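Long-range contacts in nucleotidyl transferase (Methanothermobacter thermautotrophicus, PDB 6PLJ), which probably acts as a MobA-like nucleotidyltransferase, perhaps in the synthesis of the pseudomurein cell wall: residues A[27-31]-A[128-132]; A[33-39]-A[50-55]; A[69-74]-A[138-142]; A[212-216]-A[228-232]. One frame throughout, in Å; residues are numbered along the deposited sequence. Where two conformers were deposited one is given.

In the fold
The mixed, mainly parallel sheet is the common frame. Interaction 1 joins two neighbouring strands, its centre about 3 Å from the centre of the chain. Interaction 2, centred about 15 Å away, falls between its two segments in the chain and is tied to it by the K52-D132 salt bridge and L53. In interaction 3, centred about 12 Å from interaction 1, helices 62-72 and 138-147 meet over one sheet face, V70 packing on the strands; its segments alternate with those of interaction 1. Interaction 4, last in the chain and centred about 16 Å from interaction 3, reaches it through a probable T140-E216 hydrogen bond. The strand core thus connects glycine-rich loop and outer helices.

Interaction 1: residues A[27-31]-A[128-132]; sequences AVVAA and CAAGD. With EDO (1,2-ethanediol), chain F.
V29 holds CG1 anti to its backbone N (chi1 178°), which aims this methyl at the turn after the neighbouring strand and brings it to 3.8 Å from G131 CA. Its other branch, CG2, lies anti to the carbonyl carbon and meets A129 CB more loosely, at 4.4 Å. Beneath these side chains the backbones pair in parallel, V28 beside C128, V29 beside A129 and A30 beside A130. A129 N donates to V28 O over 2.9 Å, and A129 O accepts from A30 N over 2.8 Å, the donor almost in line with the carbonyl at 170°. These are neighbouring central strands of a Rossmann-like alpha/beta sheet, their short axes 26° apart. V29 and A129 face helix 62-72, where V70 touches A129 and I63 touches V29; V28, A30 and C128 face L114 of helix 110-120. The prevalence of small residues here is consistent with close approach of both helices. At the C-terminal ends, where sheets of this type commonly form their nucleotide site, G131 N takes up the pairing and donates to A30 O (2.8 Å), approaching tilted from the carbonyl plane. A beta carbon on G131 would sit only 2.9 Å from A30 O, so the missing side chain lets the turn close this tightly. A30 O also accepts from a water that bridges to D132 N, and weakly from O2 of an ethanediol probably left by the crystallisation liquor. That molecule comes to 3.3 Å from A30 CB with its C1, and S113 holds it as well.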
loop_
_atom_site.group_PDB
_atom_site.type_symbol
_atom_site.label_atom_id
_atom_site.label_comp_id
_atom_site.label_asym_id
_atom_site.label_seq_id
_atom_site.Cartn_x
_atom_site.Cartn_y
_atom_site.Cartn_z
ATOM N N ALA A 27 9.436 -3.576 -3.672
ATOM C CA ALA A 27 8.144 -3.032 -3.276
ATOM C C ALA A 27 7.096 -3.431 -4.283
ATOM O O ALA A 27 7.367 -3.535 -5.475
ATOM C CB ALA A 27 8.192 -1.535 -3.137
ATOM N N VAL A 28 5.890 -3.655 -3.784
ATOM C CA VAL A 28 4.724 -3.875 -4.619
ATOM C C VAL A 28 3.695 -2.858 -4.150
ATOM O O VAL A 28 3.272 -2.889 -2.977
ATOM C CB VAL A 28 4.193 -5.308 -4.490
ATOM C CG1 VAL A 28 2.836 -5.443 -5.181
ATOM C CG2 VAL A 28 5.202 -6.296 -5.066
ATOM N N VAL A 29 3.322 -1.952 -5.041
ATOM C CA VAL A 29 2.308 -0.946 -4.755
ATOM C C VAL A 29 1.025 -1.371 -5.446
ATOM O O VAL A 29 0.981 -1.512 -6.677
ATOM C CB VAL A 29 2.749 0.453 -5.228
ATOM C CG1 VAL A 29 1.658 1.486 -4.958
ATOM C CG2 VAL A 29 4.065 0.841 -4.550
ATOM N N ALA A 30 -0.015 -1.590 -4.650
ATOM C CA ALA A 30 -1.321 -1.949 -5.191
ATOM C C ALA A 30 -2.044 -0.668 -5.587
ATOM O O ALA A 30 -2.405 0.131 -4.727
ATOM C CB ALA A 30 -2.114 -2.733 -4.173
ATOM N N ALA A 31 -2.238 -0.481 -6.887
ATOM C CA ALA A 31 -2.784 0.759 -7.427
ATOM C C ALA A 31 -3.876 0.438 -8.447
ATOM O O ALA A 31 -4.029 1.151 -9.436
ATOM C CB ALA A 31 -1.672 1.591 -8.039
ATOM N N CYS A 128 4.830 -4.330 0.749
ATOM C CA CYS A 128 3.520 -4.158 0.111
ATOM C C CYS A 128 2.930 -2.845 0.584
ATOM O O CYS A 128 2.809 -2.627 1.797
ATOM C CB CYS A 128 2.577 -5.287 0.503
ATOM S SG CYS A 128 3.091 -6.900 -0.149
ATOM N N ALA A 129 2.564 -1.980 -0.360
ATOM C CA ALA A 129 2.001 -0.666 -0.043
ATOM C C ALA A 129 0.742 -0.425 -0.841
ATOM O O ALA A 129 0.607 -0.887 -1.976
ATOM C CB ALA A 129 3.010 0.430 -0.325
ATOM N N ALA A 130 -0.179 0.310 -0.228
ATOM C CA ALA A 130 -1.412 0.711 -0.885
ATOM C C ALA A 130 -1.200 2.010 -1.632
ATOM O O ALA A 130 -0.722 2.990 -1.066
ATOM C CB ALA A 130 -2.503 0.894 0.151
ATOM N N GLY A 131 -1.613 2.045 -2.895
ATOM C CA GLY A 131 -1.486 3.257 -3.696
ATOM C C GLY A 131 -2.214 4.455 -3.107
ATOM O O GLY A 131 -1.761 5.581 -3.262
ATOM N N ASP A 132 -3.312 4.195 -2.400
ATOM C CA ASP A 132 -4.161 5.231 -1.816
ATOM C C ASP A 132 -3.801 5.613 -0.388
ATOM O O ASP A 132 -4.609 6.220 0.306
ATOM C CB ASP A 132 -5.642 4.827 -1.878
ATOM C CG ASP A 132 -5.981 3.647 -0.998
ATOM O OD1 ASP A 132 -5.109 3.135 -0.257
ATOM O OD2 ASP A 132 -7.155 3.204 -1.061
HETATM C C1 EDO F . -5.246 -2.368 -5.287
HETATM O O1 EDO F . -4.931 -2.900 -6.421
HETATM C C2 EDO F . -5.229 -0.968 -5.271
HETATM O O2 EDO F . -5.242 -0.647 -3.920
HETATM O O HOH W 1 -4.722 1.753 -3.388
#

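Interaction 2: residues A[33-39]-A[50-55]; sequences GRGSRMM and VHKLLL. With EDO (1,2-ethanediol), chain D.
M38 lays its sulfur across K52, SD lying 3.6 Å from K52 CB, and meets L55 tip to tip, with SD 3.5 Å from L55 CD1. CG leaves anti to the backbone N (chi1 -161°), and further bends at chi2 and chi3 carry the methyl towards V50 O, though its exact position is doubtful. Cutting M38 back to an alanine is likely to leave L55 CD1 and K52 CB without the sulfur they share, opening a gap beside the 3-10 turn. M39 flanks this core, its CE touching H51 N. The H51 ring turns its edge to the glycine loop: CE1 approaches G33 O at 3.3 Å. Waters join both ring nitrogens to that loop, one linking NE2 to G33 O (2.8 Å from each) and one linking ND1 to G35 O and K52 N; H84 meets the ring edge-to-face. K52 runs extended beyond CG past G35, where a beta carbon would clash with its CD. Its NZ forms a salt bridge with D132 and reaches R34 O through a water, 2.7 Å from NZ. R34 binds D107 by its guanidinium, over one face of which lies an ethanediol whose O1 accepts from R34 N. The sequence GRGSRM resembles the glycine-rich signature of MobA-like transferases, which usually wraps the nucleotide phosphates. The loop after strand 25-31 and the first turn of helix 36-44 pack on the 50-55 segment, which leads from that helix to strand 56-57; Y223 and Y226 of helix 223-236 cover M38 and L55, and L53 and L55 rest on helix 62-72.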
loop_
_atom_site.group_PDB
_atom_site.type_symbol
_atom_site.label_atom_id
_atom_site.label_comp_id
_atom_site.label_asym_id
_atom_site.label_seq_id
_atom_site.Cartn_x
_atom_site.Cartn_y
_atom_site.Cartn_z
ATOM N N GLY A 33 -7.357 -0.794 -7.678
ATOM C CA GLY A 33 -8.724 -0.927 -7.240
ATOM C C GLY A 33 -9.616 0.252 -7.579
ATOM O O GLY A 33 -9.143 1.348 -7.906
ATOM N N ARG A 34 -10.919 0.025 -7.450
ATOM C CA ARG A 34 -11.890 1.110 -7.536
ATOM C C ARG A 34 -11.851 1.901 -6.229
ATOM O O ARG A 34 -11.298 1.461 -5.214
ATOM C CB ARG A 34 -13.302 0.577 -7.772
ATOM C CG ARG A 34 -13.546 0.000 -9.157
ATOM C CD ARG A 34 -14.984 -0.498 -9.254
ATOM N NE ARG A 34 -15.226 -1.613 -8.361
ATOM C CZ ARG A 34 -14.965 -2.898 -8.625
ATOM N NH1 ARG A 34 -14.481 -3.289 -9.796
ATOM N NH2 ARG A 34 -15.202 -3.806 -7.685
ATOM N N GLY A 35 -12.435 3.083 -6.271
ATOM C CA GLY A 35 -12.650 3.892 -5.083
ATOM C C GLY A 35 -13.954 4.626 -5.260
ATOM O O GLY A 35 -13.994 5.844 -5.362
ATOM N N SER A 36 -15.029 3.861 -5.303
ATOM C CA SER A 36 -16.334 4.412 -5.640
ATOM C C SER A 36 -16.857 5.363 -4.560
ATOM O O SER A 36 -17.441 6.404 -4.890
ATOM C CB SER A 36 -17.325 3.285 -5.928
ATOM O OG SER A 36 -17.433 2.386 -4.848
ATOM N N ARG A 37 -16.621 5.022 -3.293
ATOM C CA ARG A 37 -17.083 5.843 -2.167
ATOM C C ARG A 37 -16.504 7.243 -2.232
ATOM O O ARG A 37 -17.229 8.241 -2.065
ATOM C CB ARG A 37 -16.744 5.162 -0.835
ATOM C CG ARG A 37 -17.292 5.851 0.404
ATOM C CD ARG A 37 -18.787 5.953 0.378
ATOM N NE ARG A 37 -19.261 7.235 -0.123
ATOM C CZ ARG A 37 -20.536 7.549 -0.315
ATOM N NH1 ARG A 37 -21.508 6.651 -0.098
ATOM N NH2 ARG A 37 -20.840 8.761 -0.749
ATOM N N MET A 38 -15.219 7.344 -2.539
ATOM C CA MET A 38 -14.591 8.646 -2.566
ATOM C C MET A 38 -15.105 9.484 -3.732
ATOM O O MET A 38 -15.288 10.685 -3.583
ATOM C CB MET A 38 -13.072 8.542 -2.604
ATOM C CG MET A 38 -12.413 9.841 -2.162
ATOM S SD MET A 38 -11.052 10.356 -3.190
ATOM C CE MET A 38 -11.862 10.513 -4.785
ATOM N N MET A 39 -15.339 8.856 -4.890
ATOM C CA MET A 39 -15.873 9.556 -6.050
ATOM C C MET A 39 -17.290 10.045 -5.794
ATOM O O MET A 39 -17.614 11.172 -6.154
ATOM C CB MET A 39 -15.818 8.674 -7.291
ATOM C CG MET A 39 -14.379 8.397 -7.681
ATOM S SD MET A 39 -14.257 7.417 -9.173
ATOM C CE MET A 39 -14.549 8.643 -10.409
ATOM N N VAL A 50 -12.983 12.610 -9.214
ATOM C CA VAL A 50 -11.664 12.264 -9.720
ATOM C C VAL A 50 -11.311 10.992 -8.948
ATOM O O VAL A 50 -11.549 10.925 -7.753
ATOM C CB VAL A 50 -10.646 13.388 -9.411
ATOM C CG1 VAL A 50 -9.229 12.974 -9.781
ATOM C CG2 VAL A 50 -11.016 14.684 -10.128
ATOM N N HIS A 51 -10.805 9.973 -9.641
ATOM C CA HIS A 51 -10.317 8.770 -8.984
ATOM C C HIS A 51 -9.231 9.144 -7.976
ATOM O O HIS A 51 -8.349 9.951 -8.273
ATOM C CB HIS A 51 -9.771 7.808 -10.030
ATOM C CG HIS A 51 -9.293 6.503 -9.476
ATOM N ND1 HIS A 51 -10.037 5.738 -8.609
ATOM C CD2 HIS A 51 -8.172 5.790 -9.735
ATOM C CE1 HIS A 51 -9.374 4.631 -8.318
ATOM N NE2 HIS A 51 -8.247 4.638 -8.999
ATOM N N LYS A 52 -9.301 8.521 -6.807
ATOM C CA LYS A 52 -8.454 8.883 -5.659
ATOM C C LYS A 52 -6.978 8.961 -5.986
ATOM O O LYS A 52 -6.275 9.819 -5.470
ATOM C CB LYS A 52 -8.681 7.922 -4.501
ATOM C CG LYS A 52 -8.352 6.459 -4.762
ATOM C CD LYS A 52 -8.879 5.542 -3.669
ATOM C CE LYS A 52 -8.748 4.090 -4.102
ATOM N NZ LYS A 52 -8.940 3.058 -3.050
ATOM N N LEU A 53 -6.510 8.057 -6.834
ATOM C CA LEU A 53 -5.085 7.984 -7.130
ATOM C C LEU A 53 -4.597 9.148 -7.964
ATOM O O LEU A 53 -3.386 9.414 -8.003
ATOM C CB LEU A 53 -4.759 6.673 -7.842
ATOM C CG LEU A 53 -5.019 5.413 -7.034
ATOM C CD1 LEU A 53 -4.464 4.234 -7.805
ATOM C CD2 LEU A 53 -4.403 5.481 -5.640
ATOM N N LEU A 54 -5.523 9.846 -8.620
ATOM C CA LEU A 54 -5.191 10.938 -9.521
ATOM C C LEU A 54 -5.431 12.317 -8.916
ATOM O O LEU A 54 -5.202 13.336 -9.584
ATOM C CB LEU A 54 -6.008 10.784 -10.803
ATOM C CG LEU A 54 -5.895 9.432 -11.503
ATOM C CD1 LEU A 54 -6.912 9.321 -12.638
ATOM C CD2 LEU A 54 -4.483 9.199 -11.982
ATOM N N LEU A 55 -5.877 12.365 -7.665
ATOM C CA LEU A 55 -6.043 13.632 -6.976
ATOM C C LEU A 55 -4.698 14.290 -6.730
ATOM O O LEU A 55 -3.690 13.611 -6.547
ATOM C CB LEU A 55 -6.782 13.438 -5.651
ATOM C CG LEU A 55 -8.291 13.226 -5.768
ATOM C CD1 LEU A 55 -8.809 12.721 -4.440
ATOM C CD2 LEU A 55 -8.987 14.506 -6.184
HETATM C C1 EDO D . -11.931 -3.523 -6.384
HETATM O O1 EDO D . -11.445 -2.337 -5.760
HETATM C C2 EDO D . -11.489 -3.542 -7.836
HETATM O O2 EDO D . -11.466 -4.887 -8.310
HETATM O O HOH W 2 -6.863 2.269 -9.270
HETATM O O HOH W 3 -8.828 0.609 -4.263
HETATM O O HOH W 4 -11.511 6.751 -6.236
#

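Interaction 3: residues A[69-74]-A[138-142]; sequences AVLSAG and PATLR. With EDO (1,2-ethanediol), chain C.
L141 reaches across with CD1, which lies 3.9 Å from both A69 CB and V70 CG2 and also touches the A69 carbonyl. Its CG stands anti to the carbonyl carbon (chi1 -69°), which directs the branch towards helix 62-72. In this Rossmann-like alpha/beta fold the C-terminal end of helix 62-72 meets the first turn of helix 138-147, the helix that follows strand 125-130, over the same face of the sheet: V70 rests on A27 and V29, and L141 on L127. A73 fills the centre, its CB 3.6 Å from L141 CB and close to P138 O; A73 and P138 are where the backbones come nearest. Outward from here the P138 ring lies against the other helix, CG meeting S72 CB at 3.6 Å and the A69 carbonyl also within touch. S72 turns its hydroxyl to K68 O of its own helix and so offers only its carbon to the proline. After the helix end, G74 is the first residue to leave helical geometry, with a positive phi of 90°, and lets the chain turn away beside R142. At the rim R142, bent at chi3, folds its guanidinium over the carbonyls at the helix C-terminus: A73 O lies 3.4 Å from CZ, over the centre of one face, while NH2 donates weakly to S72 O. A positive group placed here would probably be favoured by the negative end of the helix dipole. A water in the guanidinium plane accepts from R142 NE at 2.9 Å, and A73 O accepts from O1 of an ethanediol at 2.8 Å.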
loop_
_atom_site.group_PDB
_atom_site.type_symbol
_atom_site.label_atom_id
_atom_site.label_comp_id
_atom_site.label_asym_id
_atom_site.label_seq_id
_atom_site.Cartn_x
_atom_site.Cartn_y
_atom_site.Cartn_z
ATOM N N ALA A 69 7.467 7.831 -2.002
ATOM C CA ALA A 69 7.800 7.403 -0.635
ATOM C C ALA A 69 8.427 6.012 -0.587
ATOM O O ALA A 69 9.405 5.778 0.130
ATOM C CB ALA A 69 6.583 7.481 0.257
ATOM N N VAL A 70 7.863 5.097 -1.372
ATOM C CA VAL A 70 8.361 3.731 -1.456
ATOM C C VAL A 70 9.793 3.705 -2.024
ATOM O O VAL A 70 10.687 3.051 -1.475
ATOM C CB VAL A 70 7.391 2.892 -2.313
ATOM C CG1 VAL A 70 7.981 1.573 -2.709
ATOM C CG2 VAL A 70 6.072 2.702 -1.558
ATOM N N LEU A 71 10.017 4.431 -3.106
ATOM C CA LEU A 71 11.371 4.502 -3.679
ATOM C C LEU A 71 12.339 5.156 -2.716
ATOM O O LEU A 71 13.497 4.698 -2.558
ATOM C CB LEU A 71 11.342 5.219 -5.020
ATOM C CG LEU A 71 10.697 4.469 -6.199
ATOM C CD1 LEU A 71 10.594 5.367 -7.416
ATOM C CD2 LEU A 71 11.446 3.189 -6.545
ATOM N N SER A 72 11.871 6.181 -2.008
ATOM C CA SER A 72 12.734 6.841 -1.021
ATOM C C SER A 72 13.063 5.970 0.197
ATOM O O SER A 72 13.968 6.301 0.953
ATOM C CB SER A 72 12.107 8.156 -0.574
ATOM O OG SER A 72 12.009 9.036 -1.676
ATOM N N ALA A 73 12.343 4.856 0.390
ATOM C CA ALA A 73 12.604 3.940 1.474
ATOM C C ALA A 73 13.760 2.990 1.185
ATOM O O ALA A 73 14.068 2.156 2.028
ATOM C CB ALA A 73 11.348 3.139 1.809
ATOM N N GLY A 74 14.347 3.065 -0.015
ATOM C CA GLY A 74 15.566 2.348 -0.331
ATOM C C GLY A 74 15.384 0.959 -0.907
ATOM O O GLY A 74 16.336 0.208 -0.953
ATOM N N PRO A 138 8.923 7.738 4.005
ATOM C CA PRO A 138 10.001 6.812 3.650
ATOM C C PRO A 138 10.644 6.146 4.867
ATOM O O PRO A 138 10.921 4.944 4.834
ATOM C CB PRO A 138 11.005 7.710 2.928
ATOM C CG PRO A 138 10.180 8.810 2.364
ATOM C CD PRO A 138 9.079 9.048 3.355
ATOM N N ALA A 139 10.849 6.901 5.943
ATOM C CA ALA A 139 11.483 6.335 7.134
ATOM C C ALA A 139 10.641 5.222 7.755
ATOM O O ALA A 139 11.168 4.202 8.182
ATOM C CB ALA A 139 11.770 7.429 8.156
ATOM N N THR A 140 9.321 5.404 7.770
ATOM C CA THR A 140 8.438 4.379 8.302
ATOM C C THR A 140 8.470 3.144 7.407
ATOM O O THR A 140 8.553 2.026 7.903
ATOM C CB THR A 140 7.008 4.914 8.449
ATOM O OG1 THR A 140 7.036 5.958 9.421
ATOM C CG2 THR A 140 6.064 3.827 8.887
ATOM N N LEU A 141 8.393 3.355 6.098
ATOM C CA LEU A 141 8.453 2.238 5.138
ATOM C C LEU A 141 9.752 1.450 5.291
ATOM O O LEU A 141 9.743 0.213 5.284
ATOM C CB LEU A 141 8.310 2.769 3.706
ATOM C CG LEU A 141 6.923 3.312 3.358
ATOM C CD1 LEU A 141 6.920 4.075 2.045
ATOM C CD2 LEU A 141 5.885 2.196 3.317
ATOM N N ARG A 142 10.853 2.182 5.449
ATOM C CA ARG A 142 12.158 1.564 5.636
ATOM C C ARG A 142 12.189 0.705 6.901
ATOM O O ARG A 142 12.665 -0.427 6.856
ATOM C CB ARG A 142 13.248 2.637 5.676
ATOM C CG ARG A 142 14.666 2.102 5.713
ATOM C CD ARG A 142 15.633 3.253 5.878
ATOM N NE ARG A 142 15.676 4.130 4.702
ATOM C CZ ARG A 142 16.441 3.947 3.621
ATOM N NH1 ARG A 142 17.249 2.890 3.514
ATOM N NH2 ARG A 142 16.380 4.826 2.614
HETATM C C1 EDO C . 14.761 -0.921 2.619
HETATM O O1 EDO C . 15.797 0.042 2.389
HETATM C C2 EDO C . 15.003 -1.623 3.951
HETATM O O2 EDO C . 16.377 -2.008 4.048
HETATM O O HOH W 5 14.122 6.490 4.249
#

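Interaction 4: residues A[212-216]-A[228-232]; sequences SRPIE and RIRDH. With EDO (1,2-ethanediol), chain E.
H232 presents one ring face to I215, whose CG2 methyl stands over the centre of the imidazole, 3.7 Å from its centroid and 9° off the normal, a CH-pi contact. At the ring edge is R213: its NH2 comes to 4.1 Å from H232 CE1, and the guanidinium stands almost perpendicular to the imidazole, the planes 88° apart. With CG anti to the backbone N (chi1 163°), the H232 ring extends from its helix across the isoleucine. I215 is the apolar core: CG1 lies near H232 CB, while CD1 slides past R228, 3.6 Å from R228 CG, and reaches I229 CG1 at 4.0 Å. R228 runs extended from CG to NE, so its aliphatic part covers the isoleucine tip and its guanidinium comes beside P214. A serine in place of H232 would probably leave the I215 methyl without its aromatic cover and let the R213 guanidinium move more freely. The 3-10 turn that presents I215 is braced from within: E216 N donates to R213 O at 3.0 Å, and S212 N donates to E216 OE1 at 2.8 Å, from above the carboxylate plane. The same carboxylate also holds T140 and S137, which fastens the turn to the start of helix 138-147. I229, next to the isoleucine, packs further on V218 and I220. The arrangement is plain helix-on-loop packing: the loop after strand 205-210 inserts one isoleucine between R228, I229 and H232 of the C-terminal helix 223-236, docking that helix against the alpha/beta core.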
loop_
_atom_site.group_PDB
_atom_site.type_symbol
_atom_site.label_atom_id
_atom_site.label_comp_id
_atom_site.label_asym_id
_atom_site.label_seq_id
_atom_site.Cartn_x
_atom_site.Cartn_y
_atom_site.Cartn_z
ATOM N N SER A 212 5.187 7.066 12.435
ATOM C CA SER A 212 5.768 8.366 12.785
ATOM C C SER A 212 4.682 9.351 13.206
ATOM O O SER A 212 4.847 10.093 14.167
ATOM C CB SER A 212 6.569 8.932 11.610
ATOM O OG SER A 212 7.194 10.166 11.948
ATOM N N ARG A 213 3.580 9.353 12.462
ATOM C CA ARG A 213 2.459 10.264 12.667
ATOM C C ARG A 213 1.220 9.414 12.332
ATOM O O ARG A 213 1.296 8.607 11.399
ATOM C CB ARG A 213 2.524 11.452 11.675
ATOM C CG ARG A 213 3.858 12.176 11.459
ATOM C CD ARG A 213 4.038 13.381 12.357
ATOM N NE ARG A 213 5.419 13.844 12.390
ATOM C CZ ARG A 213 5.880 14.886 11.708
ATOM N NH1 ARG A 213 7.153 15.228 11.804
ATOM N NH2 ARG A 213 5.067 15.582 10.934
ATOM N N PRO A 214 0.091 9.569 13.056
ATOM C CA PRO A 214 -1.103 8.777 12.694
ATOM C C PRO A 214 -1.637 8.979 11.278
ATOM O O PRO A 214 -2.319 8.100 10.756
ATOM C CB PRO A 214 -2.141 9.232 13.720
ATOM C CG PRO A 214 -1.306 9.538 14.909
ATOM C CD PRO A 214 -0.091 10.227 14.365
ATOM N N ILE A 215 -1.326 10.110 10.660
ATOM C CA ILE A 215 -1.708 10.359 9.270
ATOM C C ILE A 215 -1.194 9.231 8.350
ATOM O O ILE A 215 -1.797 8.941 7.317
ATOM C CB ILE A 215 -1.194 11.736 8.798
ATOM C CG1 ILE A 215 -1.900 12.165 7.497
ATOM C CG2 ILE A 215 0.321 11.752 8.661
ATOM C CD1 ILE A 215 -3.364 12.449 7.675
ATOM N N GLU A 216 -0.097 8.594 8.731
ATOM C CA GLU A 216 0.464 7.499 7.922
ATOM C C GLU A 216 -0.496 6.323 7.747
ATOM O O GLU A 216 -0.423 5.614 6.737
ATOM C CB GLU A 216 1.786 7.012 8.523
ATOM C CG GLU A 216 2.870 8.080 8.531
ATOM C CD GLU A 216 4.231 7.542 8.930
ATOM O OE1 GLU A 216 4.298 6.654 9.793
ATOM O OE2 GLU A 216 5.235 8.032 8.366
ATOM N N ARG A 228 -7.795 15.391 4.681
ATOM C CA ARG A 228 -6.947 15.251 5.867
ATOM C C ARG A 228 -5.468 15.087 5.486
ATOM O O ARG A 228 -4.591 15.725 6.047
ATOM C CB ARG A 228 -7.432 14.083 6.704
ATOM C CG ARG A 228 -6.640 13.854 7.969
ATOM C CD ARG A 228 -7.122 12.637 8.716
ATOM N NE ARG A 228 -6.238 12.378 9.844
ATOM C CZ ARG A 228 -6.314 11.341 10.660
ATOM N NH1 ARG A 228 -7.239 10.398 10.492
ATOM N NH2 ARG A 228 -5.432 11.230 11.656
ATOM N N ILE A 229 -5.196 14.231 4.512
ATOM C CA ILE A 229 -3.845 14.035 4.032
ATOM C C ILE A 229 -3.318 15.305 3.372
ATOM O O ILE A 229 -2.188 15.712 3.619
ATOM C CB ILE A 229 -3.771 12.843 3.057
ATOM C CG1 ILE A 229 -3.987 11.545 3.831
ATOM C CG2 ILE A 229 -2.443 12.839 2.306
ATOM C CD1 ILE A 229 -4.369 10.362 2.966
ATOM N N ARG A 230 -4.141 15.924 2.544
ATOM C CA ARG A 230 -3.712 17.155 1.849
ATOM C C ARG A 230 -3.339 18.223 2.886
ATOM O O ARG A 230 -2.381 18.888 2.696
ATOM C CB ARG A 230 -4.802 17.637 0.884
ATOM C CG ARG A 230 -4.479 18.934 0.159
ATOM C CD ARG A 230 -5.631 19.378 -0.747
ATOM N NE ARG A 230 -6.619 20.131 0.001
ATOM C CZ ARG A 230 -7.783 20.565 -0.471
ATOM N NH1 ARG A 230 -8.595 21.238 0.326
ATOM N NH2 ARG A 230 -8.149 20.310 -1.715
ATOM N N ASP A 231 -4.138 18.355 3.934
ATOM C CA ASP A 231 -3.843 19.344 4.982
ATOM C C ASP A 231 -2.495 19.080 5.652
ATOM O O ASP A 231 -1.747 20.023 5.960
ATOM C CB ASP A 231 -4.954 19.384 6.032
ATOM C CG ASP A 231 -6.240 20.028 5.514
ATOM O OD1 ASP A 231 -6.236 20.668 4.439
ATOM O OD2 ASP A 231 -7.264 19.863 6.197
ATOM N N HIS A 232 -2.182 17.809 5.876
ATOM C CA HIS A 232 -0.875 17.431 6.425
ATOM C C HIS A 232 0.273 17.817 5.491
ATOM O O HIS A 232 1.279 18.368 5.941
ATOM C CB HIS A 232 -0.859 15.930 6.694
ATOM C CG HIS A 232 0.499 15.346 6.878
ATOM N ND1 HIS A 232 1.287 15.619 7.969
ATOM C CD2 HIS A 232 1.184 14.451 6.132
ATOM C CE1 HIS A 232 2.412 14.927 7.881
ATOM N NE2 HIS A 232 2.374 14.215 6.769
HETATM C C1 EDO E . -10.896 20.188 5.037
HETATM O O1 EDO E . -9.530 20.601 4.953
HETATM C C2 EDO E . -11.013 19.104 6.096
HETATM O O2 EDO E . -9.722 18.515 6.307
#